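Local coordinates for mandelate racemase/muconate lactonizing protein (Geobacillus sp., PDB 3OPS) that probably catalyses a metal-dependent reaction of the enolase superfamily, in which magnesium would steady an enolate formed by drawing a proton from a carboxylate substrate, at residues N210-N215 with E233-E238; A48-D53 with L93-P98; I8-K13 with G74-D79. One frame throughout, in Å; residues are numbered along the deposited sequence.

Interaction 1: residues N210-N215 with E233-E238; sequences NAYNLN and EEAFHE. With MG (magnesium ion), chain E; MG (magnesium ion), chain F.
Two backbone hydrogen bonds join the loops: Asn210 N donates to Glu234 O (3.0 Å), and Tyr212 N to Ala235 O (2.9 Å). Apolar packing lies beside them. Phe236 CG sits in the crowded position between backbone N and carbonyl carbon (chi1 33°), which brings CE1 to 3.9 Å from Leu214 CA and CZ to 4.1 Å from Leu214 CD1, at the start of helix 214-222; Tyr243 meets the ring from helix 240-252. An alanine here would remove the ring and is likely to open a gap beside Leu214 between these two helices. Metal bonds form the third group. Glu233 OE2 binds one magnesium ion at 2.1 Å with Asp207 and Glu263, an arrangement expected at the C-terminal ends of the strands of an enolase-superfamily barrel. Glu234 OE2 (2.2 Å) and Glu238 OE2 (2.1 Å) bind another magnesium with Asp261 and two waters, one of which probably donates to Phe236 O. Consecutive glutamates thus serve different ions, and the two magnesium ions would probably offset the repulsion among the gathered carboxylates.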
loop_
_atom_site.group_PDB
_atom_site.type_symbol
_atom_site.label_atom_id
_atom_site.label_comp_id
_atom_site.label_asym_id
_atom_site.label_seq_id
_atom_site.Cartn_x
_atom_site.Cartn_y
_atom_site.Cartn_z
ATOM N N ASN A 210 8.242 9.278 11.881
ATOM C CA ASN A 210 8.348 10.587 12.536
ATOM C C ASN A 210 9.325 10.738 13.728
ATOM O O ASN A 210 9.415 11.803 14.343
ATOM C CB ASN A 210 6.954 11.179 12.816
ATOM C CG ASN A 210 6.156 11.439 11.531
ATOM O OD1 ASN A 210 6.731 11.707 10.476
ATOM N ND2 ASN A 210 4.824 11.381 11.625
ATOM N N ALA A 211 10.101 9.700 14.005
ATOM C CA ALA A 211 11.021 9.704 15.151
ATOM C C ALA A 211 12.280 10.579 15.040
ATOM O O ALA A 211 13.080 10.560 15.950
ATOM C CB ALA A 211 11.411 8.275 15.524
ATOM N N TYR A 212 12.467 11.343 13.962
ATOM C CA TYR A 212 13.624 12.256 13.904
ATOM C C TYR A 212 13.246 13.724 14.065
ATOM O O TYR A 212 12.069 14.076 14.173
ATOM C CB TYR A 212 14.429 12.098 12.597
ATOM C CG TYR A 212 15.072 10.750 12.376
ATOM C CD1 TYR A 212 15.492 9.966 13.442
ATOM C CD2 TYR A 212 15.306 10.273 11.086
ATOM C CE1 TYR A 212 16.109 8.738 13.237
ATOM C CE2 TYR A 212 15.937 9.029 10.876
ATOM C CZ TYR A 212 16.311 8.272 11.953
ATOM O OH TYR A 212 16.906 7.048 11.763
ATOM N N ASN A 213 14.266 14.570 14.103
ATOM C CA ASN A 213 14.140 15.960 13.681
ATOM C C ASN A 213 15.111 16.175 12.513
ATOM O O ASN A 213 15.708 15.216 12.021
ATOM C CB ASN A 213 14.347 16.964 14.842
ATOM C CG ASN A 213 15.659 16.754 15.601
ATOM O OD1 ASN A 213 16.624 16.198 15.071
ATOM N ND2 ASN A 213 15.697 17.221 16.857
ATOM N N LEU A 214 15.265 17.412 12.062
ATOM C CA LEU A 214 16.055 17.699 10.861
ATOM C C LEU A 214 17.572 17.433 11.005
ATOM O O LEU A 214 18.229 17.042 10.041
ATOM C CB LEU A 214 15.813 19.144 10.417
ATOM C CG LEU A 214 16.551 19.674 9.184
ATOM C CD1 LEU A 214 16.110 18.953 7.879
ATOM C CD2 LEU A 214 16.375 21.204 9.099
ATOM N N ASN A 215 18.129 17.659 12.191
ATOM C CA ASN A 215 19.572 17.414 12.379
ATOM C C ASN A 215 19.881 15.937 12.556
ATOM O O ASN A 215 20.923 15.455 12.122
ATOM C CB ASN A 215 20.173 18.272 13.506
ATOM C CG ASN A 215 20.641 19.632 13.015
ATOM O OD1 ASN A 215 21.042 19.782 11.872
ATOM N ND2 ASN A 215 20.613 20.631 13.897
ATOM N N GLU A 233 11.427 8.154 4.271
ATOM C CA GLU A 233 10.007 8.292 4.543
ATOM C C GLU A 233 9.725 8.798 5.950
ATOM O O GLU A 233 10.184 8.213 6.936
ATOM C CB GLU A 233 9.302 6.964 4.311
ATOM C CG GLU A 233 7.884 6.898 4.870
ATOM C CD GLU A 233 7.159 5.667 4.413
ATOM O OE1 GLU A 233 7.726 4.964 3.563
ATOM O OE2 GLU A 233 6.025 5.399 4.888
ATOM N N GLU A 234 8.956 9.885 6.023
ATOM C CA GLU A 234 8.542 10.484 7.294
ATOM C C GLU A 234 9.683 10.540 8.311
ATOM O O GLU A 234 9.674 9.822 9.315
ATOM C CB GLU A 234 7.329 9.741 7.880
ATOM C CG GLU A 234 6.131 9.689 6.950
ATOM C CD GLU A 234 4.839 9.438 7.683
ATOM O OE1 GLU A 234 4.784 8.451 8.443
ATOM O OE2 GLU A 234 3.869 10.221 7.492
ATOM N N ALA A 235 10.662 11.398 8.040
ATOM C CA ALA A 235 11.739 11.674 8.991
ATOM C C ALA A 235 11.197 12.433 10.202
ATOM O O ALA A 235 11.677 12.281 11.318
ATOM C CB ALA A 235 12.829 12.480 8.310
ATOM N N PHE A 236 10.196 13.264 9.957
ATOM C CA PHE A 236 9.522 14.050 10.985
ATOM C C PHE A 236 8.212 14.416 10.327
ATOM O O PHE A 236 8.062 14.238 9.113
ATOM C CB PHE A 236 10.327 15.307 11.360
ATOM C CG PHE A 236 11.106 15.902 10.213
ATOM C CD1 PHE A 236 12.407 15.472 9.941
ATOM C CD2 PHE A 236 10.547 16.881 9.411
ATOM C CE1 PHE A 236 13.129 16.006 8.879
ATOM C CE2 PHE A 236 11.268 17.423 8.350
ATOM C CZ PHE A 236 12.554 16.977 8.079
ATOM N N HIS A 237 7.242 14.894 11.093
ATOM C CA HIS A 237 6.001 15.289 10.443
ATOM C C HIS A 237 6.298 16.368 9.400
ATOM O O HIS A 237 7.177 17.217 9.594
ATOM C CB HIS A 237 4.919 15.723 11.423
ATOM C CG HIS A 237 3.555 15.810 10.801
ATOM N ND1 HIS A 237 3.171 16.851 9.982
ATOM C CD2 HIS A 237 2.493 14.979 10.864
ATOM C CE1 HIS A 237 1.928 16.668 9.583
ATOM N NE2 HIS A 237 1.489 15.541 10.112
ATOM N N GLU A 238 5.580 16.291 8.283
ATOM C CA GLU A 238 5.883 17.083 7.103
ATOM C C GLU A 238 5.735 18.577 7.371
ATOM O O GLU A 238 4.718 19.051 7.881
ATOM C CB GLU A 238 5.041 16.624 5.900
ATOM C CG GLU A 238 3.535 16.670 6.101
ATOM C CD GLU A 238 2.930 15.341 6.556
ATOM O OE1 GLU A 238 1.690 15.202 6.477
ATOM O OE2 GLU A 238 3.673 14.432 6.993
HETATM MG MG MG E . 3.969 12.424 7.511
HETATM MG MG MG F . 5.474 4.861 6.808
HETATM O O HOH W 1 5.728 13.117 8.067
HETATM O O HOH W 2 1.925 12.314 6.354
HETATM O O HOH W 3 5.800 6.372 8.137
#

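Interaction 2: residues A48-D53 with L93-P98; sequences ARITID and LQLEYP
Strand 48-52 meets helix segment 93-98 through Ala48 and Ile50, the two axes approaching to 8.1 Å with 68° between their directions and the nearest CA pair being Ile50 and Pro98. Both strand residues point toward the helix, and the contact is buried and mostly apolar, with carbonyl oxygens of both segments touching carbon. Pro98 is the centre of it. Its ring lies across the strand between the two side chains: CB comes 3.7 Å from Ile50 CG2, while CG faces Ala48 CB at 4.1 Å. The same Pro98 CB also rests 3.7 Å from Ala48 O, so the pyrrolidine touches strand backbone as well as methyl groups. Ile50 divides its two branches between two helix residues. With CG1 anti to the backbone N (chi1 -170°) and the chain continuing extended, CD1 reaches Leu95 CD2 at 4.1 Å, the side chains crossing at about a right angle; CG2, on the shorter branch, lies against Pro98 CB and O. The helix is kinked here, where the N atoms of Tyr97 and Pro98 lack a bond to the preceding turn.

Trp68 of helix 66-72 touches Leu95, and Val14 of strand 14-30 touches Ile50. The helix surface turned elsewhere faces the barrel: Tyr97 OH bonds to Ile286 O and its ring meets Tyr317 and Phe365 edge-to-face, while Glu96 accepts from the backbone N atoms of Phe291 and Thr292. A helix laid against an antiparallel sheet in this way is consistent with the N-terminal alpha+beta capping domain of the enolase superfamily; here helix 92-107 also touches residues of the TIM-type barrel.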
loop_
_atom_site.group_PDB
_atom_site.type_symbol
_atom_site.label_atom_id
_atom_site.label_comp_id
_atom_site.label_asym_id
_atom_site.label_seq_id
_atom_site.Cartn_x
_atom_site.Cartn_y
_atom_site.Cartn_z
ATOM N N ALA A 48 -16.476 -6.947 1.614
ATOM C CA ALA A 48 -17.885 -6.962 1.263
ATOM C C ALA A 48 -18.060 -7.820 0.014
ATOM O O ALA A 48 -17.137 -7.945 -0.792
ATOM C CB ALA A 48 -18.405 -5.564 1.040
ATOM N N ARG A 49 -19.236 -8.423 -0.115
ATOM C CA ARG A 49 -19.599 -9.247 -1.258
ATOM C C ARG A 49 -20.868 -8.655 -1.836
ATOM O O ARG A 49 -21.901 -8.656 -1.176
ATOM C CB ARG A 49 -19.831 -10.692 -0.820
ATOM C CG ARG A 49 -20.130 -11.658 -1.970
ATOM C CD ARG A 49 -19.991 -13.111 -1.542
ATOM N NE ARG A 49 -21.095 -13.601 -0.725
ATOM C CZ ARG A 49 -21.188 -14.836 -0.233
ATOM N NH1 ARG A 49 -22.245 -15.165 0.496
ATOM N NH2 ARG A 49 -20.239 -15.744 -0.456
ATOM N N ILE A 50 -20.782 -8.115 -3.049
ATOM C CA ILE A 50 -21.917 -7.425 -3.671
ATOM C C ILE A 50 -22.517 -8.239 -4.824
ATOM O O ILE A 50 -21.788 -8.800 -5.644
ATOM C CB ILE A 50 -21.532 -5.996 -4.167
ATOM C CG1 ILE A 50 -22.784 -5.217 -4.590
ATOM C CG2 ILE A 50 -20.505 -6.046 -5.307
ATOM C CD1 ILE A 50 -22.514 -3.789 -5.023
ATOM N N THR A 51 -23.844 -8.293 -4.885
ATOM C CA THR A 51 -24.505 -8.968 -5.994
ATOM C C THR A 51 -25.226 -7.961 -6.883
ATOM O O THR A 51 -26.103 -7.228 -6.428
ATOM C CB THR A 51 -25.474 -10.064 -5.513
ATOM O OG1 THR A 51 -24.900 -10.764 -4.403
ATOM C CG2 THR A 51 -25.754 -11.052 -6.641
ATOM N N ILE A 52 -24.810 -7.908 -8.142
ATOM C CA ILE A 52 -25.508 -7.144 -9.171
ATOM C C ILE A 52 -25.746 -8.068 -10.364
ATOM O O ILE A 52 -24.871 -8.862 -10.728
ATOM C CB ILE A 52 -24.724 -5.885 -9.612
ATOM C CG1 ILE A 52 -24.377 -4.996 -8.406
ATOM C CG2 ILE A 52 -25.525 -5.087 -10.636
ATOM C CD1 ILE A 52 -23.203 -4.035 -8.640
ATOM N N ASP A 53 -26.942 -7.975 -10.948
ATOM C CA ASP A 53 -27.340 -8.770 -12.117
ATOM C C ASP A 53 -27.072 -10.274 -11.948
ATOM O O ASP A 53 -26.714 -10.966 -12.907
ATOM C CB ASP A 53 -26.665 -8.229 -13.385
ATOM C CG ASP A 53 -27.470 -8.494 -14.632
ATOM O OD1 ASP A 53 -28.612 -7.984 -14.712
ATOM O OD2 ASP A 53 -26.961 -9.208 -15.530
ATOM N N LEU A 93 -15.333 4.314 -0.059
ATOM C CA LEU A 93 -14.687 3.433 0.920
ATOM C C LEU A 93 -15.423 2.114 1.039
ATOM O O LEU A 93 -14.811 1.050 1.008
ATOM C CB LEU A 93 -14.565 4.086 2.302
ATOM C CG LEU A 93 -13.938 5.478 2.484
ATOM C CD1 LEU A 93 -13.709 5.711 3.950
ATOM C CD2 LEU A 93 -12.638 5.687 1.715
ATOM N N GLN A 94 -16.748 2.199 1.152
ATOM C CA GLN A 94 -17.581 1.043 1.433
ATOM C C GLN A 94 -17.625 -0.008 0.308
ATOM O O GLN A 94 -17.645 -1.203 0.581
ATOM C CB GLN A 94 -19.001 1.500 1.772
ATOM C CG GLN A 94 -19.122 2.327 3.043
ATOM C CD GLN A 94 -18.809 3.808 2.845
ATOM O OE1 GLN A 94 -18.498 4.248 1.742
ATOM N NE2 GLN A 94 -18.883 4.578 3.927
ATOM N N LEU A 95 -17.642 0.424 -0.950
ATOM C CA LEU A 95 -18.013 -0.502 -2.024
ATOM C C LEU A 95 -17.164 -0.496 -3.284
ATOM O O LEU A 95 -17.363 -1.342 -4.159
ATOM C CB LEU A 95 -19.473 -0.278 -2.419
ATOM C CG LEU A 95 -20.562 -0.990 -1.622
ATOM C CD1 LEU A 95 -21.909 -0.498 -2.119
ATOM C CD2 LEU A 95 -20.464 -2.507 -1.766
ATOM N N GLU A 96 -16.219 0.441 -3.374
ATOM C CA GLU A 96 -15.421 0.624 -4.592
ATOM C C GLU A 96 -14.752 -0.656 -5.065
ATOM O O GLU A 96 -14.609 -0.872 -6.267
ATOM C CB GLU A 96 -14.382 1.737 -4.420
ATOM C CG GLU A 96 -13.149 1.373 -3.565
ATOM C CD GLU A 96 -12.150 2.510 -3.451
ATOM O OE1 GLU A 96 -11.278 2.435 -2.570
ATOM O OE2 GLU A 96 -12.234 3.485 -4.230
ATOM N N TYR A 97 -14.358 -1.501 -4.115
ATOM C CA TYR A 97 -13.565 -2.687 -4.435
ATOM C C TYR A 97 -14.397 -3.887 -4.874
ATOM O O TYR A 97 -14.076 -4.515 -5.889
ATOM C CB TYR A 97 -12.603 -3.040 -3.294
ATOM C CG TYR A 97 -11.365 -2.170 -3.285
ATOM C CD1 TYR A 97 -10.462 -2.199 -4.351
ATOM C CD2 TYR A 97 -11.103 -1.308 -2.221
ATOM C CE1 TYR A 97 -9.331 -1.403 -4.352
ATOM C CE2 TYR A 97 -9.982 -0.509 -2.216
ATOM C CZ TYR A 97 -9.094 -0.560 -3.279
ATOM O OH TYR A 97 -7.970 0.238 -3.262
ATOM N N PRO A 98 -15.462 -4.222 -4.117
ATOM C CA PRO A 98 -16.320 -5.274 -4.660
ATOM C C PRO A 98 -17.009 -4.856 -5.960
ATOM O O PRO A 98 -17.196 -5.701 -6.835
ATOM C CB PRO A 98 -17.331 -5.536 -3.535
ATOM C CG PRO A 98 -17.275 -4.341 -2.664
ATOM C CD PRO A 98 -15.879 -3.813 -2.764
#

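Interaction 3: residues I8-K13 with G74-D79; sequences IQSDWK and GRRLLD
Leu77 N donates to Trp12 O (3.0 Å, 163° at the proton), tying the type I beta turn from Gln9 to Trp12 to the loop after helix 66-72 at the outer end of what is probably the capping domain. The bond belongs to a single beta bridge between Lys13 and Arg76. Two CA-H...O contacts flank it, from Arg76 CA to the same Trp12 O and from Lys13 CA to Arg75 O (3.4 Å), so the backbones lie close at this point.

Apolar side chains pack beside this bridge. Leu77 CD2 sits in the plane of the Trp12 indole, at its edge, 3.9 Å from CE3, the two side chains lying side by side. Ile8 uses its CG2 methyl, placed anti to the backbone N, to meet Leu78 CB at 3.8 Å. Towards solvent, Arg76 is bent at chi2 and chi3 (-97° and -89°), folding its guanidinium back to the turn, where NH2 lies 3.5 Å from Ser10 CB. Arg76 NE comes within 2.8 Å of Ser10 O, but at an angle too poor for a hydrogen bond. The aliphatic run of Lys13 passes alongside Arg76, with CE 3.8 Å from Arg76 CD, although the charged ends are of like sign and would probably repel mildly.

Further out, helix 92-107 supports the apolar part: Leu103 touches Ile8, Val99 touches Leu77, and Trp102 meets the Trp12 ring, to which Arg106 adds a cation-pi contact. Val14, at the start of strand 14-30, bonds through its backbone to Gly74 and Arg75, continuing the pairing beyond Lys13. The turn itself is closed by Trp12 N donating to Gln9 O, and it folds back far enough to set Gln9 N 3.7 Å above the centre of the Trp12 ring plane.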
loop_
_atom_site.group_PDB
_atom_site.type_symbol
_atom_site.label_atom_id
_atom_site.label_comp_id
_atom_site.label_asym_id
_atom_site.label_seq_id
_atom_site.Cartn_x
_atom_site.Cartn_y
_atom_site.Cartn_z
ATOM N N ILE A 8 -22.468 -0.900 -19.375
ATOM C CA ILE A 8 -23.351 -1.023 -18.209
ATOM C C ILE A 8 -24.808 -0.742 -18.596
ATOM O O ILE A 8 -25.092 0.261 -19.251
ATOM C CB ILE A 8 -22.892 -0.060 -17.059
ATOM C CG1 ILE A 8 -21.514 -0.480 -16.520
ATOM C CG2 ILE A 8 -23.939 0.028 -15.933
ATOM C CD1 ILE A 8 -20.941 0.431 -15.449
ATOM N N GLN A 9 -25.725 -1.628 -18.202
ATOM C CA GLN A 9 -27.158 -1.437 -18.479
ATOM C C GLN A 9 -27.876 -0.878 -17.247
ATOM O O GLN A 9 -27.476 -1.136 -16.107
ATOM C CB GLN A 9 -27.847 -2.738 -18.933
ATOM C CG GLN A 9 -26.979 -3.733 -19.711
ATOM C CD GLN A 9 -26.970 -3.519 -21.219
ATOM O OE1 GLN A 9 -28.001 -3.632 -21.885
ATOM N NE2 GLN A 9 -25.789 -3.249 -21.769
ATOM N N SER A 10 -28.941 -0.117 -17.494
ATOM C CA SER A 10 -29.755 0.502 -16.438
ATOM C C SER A 10 -30.622 -0.520 -15.692
ATOM O O SER A 10 -31.360 -0.172 -14.765
ATOM C CB SER A 10 -30.641 1.592 -17.045
ATOM O OG SER A 10 -31.466 1.054 -18.071
ATOM N N ASP A 11 -30.520 -1.774 -16.120
ATOM C CA ASP A 11 -31.232 -2.903 -15.536
ATOM C C ASP A 11 -30.482 -3.418 -14.308
ATOM O O ASP A 11 -31.095 -3.859 -13.334
ATOM C CB ASP A 11 -31.346 -4.005 -16.598
ATOM C CG ASP A 11 -32.031 -5.259 -16.091
ATOM O OD1 ASP A 11 -31.706 -6.345 -16.620
ATOM O OD2 ASP A 11 -32.894 -5.168 -15.187
ATOM N N TRP A 12 -29.156 -3.340 -14.365
ATOM C CA TRP A 12 -28.280 -3.902 -13.338
ATOM C C TRP A 12 -28.435 -3.177 -12.007
ATOM O O TRP A 12 -28.276 -1.946 -11.926
ATOM C CB TRP A 12 -26.821 -3.879 -13.796
ATOM C CG TRP A 12 -26.553 -4.573 -15.115
ATOM C CD1 TRP A 12 -27.430 -5.321 -15.849
ATOM C CD2 TRP A 12 -25.309 -4.598 -15.836
ATOM N NE1 TRP A 12 -26.819 -5.793 -16.983
ATOM C CE2 TRP A 12 -25.516 -5.372 -16.999
ATOM C CE3 TRP A 12 -24.041 -4.037 -15.613
ATOM C CZ2 TRP A 12 -24.502 -5.599 -17.942
ATOM C CZ3 TRP A 12 -23.033 -4.266 -16.552
ATOM C CH2 TRP A 12 -23.275 -5.039 -17.703
ATOM N N LYS A 13 -28.748 -3.948 -10.966
ATOM C CA LYS A 13 -29.079 -3.382 -9.661
ATOM C C LYS A 13 -28.396 -4.108 -8.508
ATOM O O LYS A 13 -28.351 -5.333 -8.481
ATOM C CB LYS A 13 -30.601 -3.378 -9.462
ATOM C CG LYS A 13 -31.331 -2.314 -10.284
ATOM C CD LYS A 13 -32.818 -2.616 -10.430
ATOM C CE LYS A 13 -33.621 -1.327 -10.619
ATOM N NZ LYS A 13 -34.983 -1.574 -11.174
ATOM N N GLY A 74 -31.368 -2.078 -4.112
ATOM C CA GLY A 74 -32.318 -1.635 -5.120
ATOM C C GLY A 74 -31.698 -0.684 -6.123
ATOM O O GLY A 74 -32.015 -0.731 -7.317
ATOM N N ARG A 75 -30.803 0.175 -5.642
ATOM C CA ARG A 75 -30.147 1.162 -6.499
ATOM C C ARG A 75 -29.514 0.574 -7.767
ATOM O O ARG A 75 -29.070 -0.584 -7.788
ATOM C CB ARG A 75 -29.138 1.997 -5.703
ATOM C CG ARG A 75 -29.803 3.092 -4.869
ATOM C CD ARG A 75 -28.895 3.622 -3.778
ATOM N NE ARG A 75 -29.545 4.676 -2.999
ATOM C CZ ARG A 75 -29.086 5.159 -1.846
ATOM N NH1 ARG A 75 -27.966 4.686 -1.312
ATOM N NH2 ARG A 75 -29.751 6.120 -1.218
ATOM N N ARG A 76 -29.515 1.381 -8.823
ATOM C CA ARG A 76 -28.889 1.030 -10.095
ATOM C C ARG A 76 -27.380 1.132 -9.948
ATOM O O ARG A 76 -26.883 2.111 -9.397
ATOM C CB ARG A 76 -29.342 2.005 -11.187
ATOM C CG ARG A 76 -30.801 2.427 -11.083
ATOM C CD ARG A 76 -31.670 1.605 -11.985
ATOM N NE ARG A 76 -31.754 2.210 -13.309
ATOM C CZ ARG A 76 -32.820 2.857 -13.769
ATOM N NH1 ARG A 76 -33.906 2.968 -13.016
ATOM N NH2 ARG A 76 -32.807 3.380 -14.989
ATOM N N LEU A 77 -26.651 0.131 -10.435
ATOM C CA LEU A 77 -25.189 0.193 -10.451
ATOM C C LEU A 77 -24.731 1.448 -11.182
ATOM O O LEU A 77 -23.831 2.156 -10.726
ATOM C CB LEU A 77 -24.597 -1.055 -11.114
ATOM C CG LEU A 77 -23.135 -0.984 -11.571
ATOM C CD1 LEU A 77 -22.164 -0.885 -10.387
ATOM C CD2 LEU A 77 -22.796 -2.177 -12.445
ATOM N N LEU A 78 -25.383 1.715 -12.309
ATOM C CA LEU A 78 -25.122 2.881 -13.136
ATOM C C LEU A 78 -25.372 4.182 -12.375
ATOM O O LEU A 78 -24.990 5.255 -12.836
ATOM C CB LEU A 78 -26.005 2.810 -14.393
ATOM C CG LEU A 78 -25.944 3.843 -15.521
ATOM C CD1 LEU A 78 -24.593 3.837 -16.235
ATOM C CD2 LEU A 78 -27.081 3.583 -16.505
ATOM N N ASP A 79 -26.002 4.086 -11.206
ATOM C CA ASP A 79 -26.269 5.272 -10.390
ATOM C C ASP A 79 -25.098 5.691 -9.501
ATOM O O ASP A 79 -24.861 6.881 -9.318
ATOM C CB ASP A 79 -27.547 5.107 -9.559
ATOM C CG ASP A 79 -28.783 5.685 -10.249
ATOM O OD1 ASP A 79 -28.640 6.503 -11.184
ATOM O OD2 ASP A 79 -29.903 5.325 -9.841
#

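From the N terminus the chain first supplies residues 8-13, then 48-53, then 74-79, then 93-98, so interactions 2 and 3 cross: interaction 3 closes the loop back to 8-13 while that of interaction 2 is still open. They share a side of the molecule, centres 13 Å apart, and touch where Ile52 packs on Trp12 and Lys13. Between them they join the N-terminal segment, strand 42-52, the loop after helix 66-72 and helix 92-107. Interaction 1 follows in series, joining the loops that follow successive barrel strands 204-207 and 229-233, around helix 214-222, on the opposite side of the chain's centre, with its nearest atoms about 17 Å from those of interaction 2.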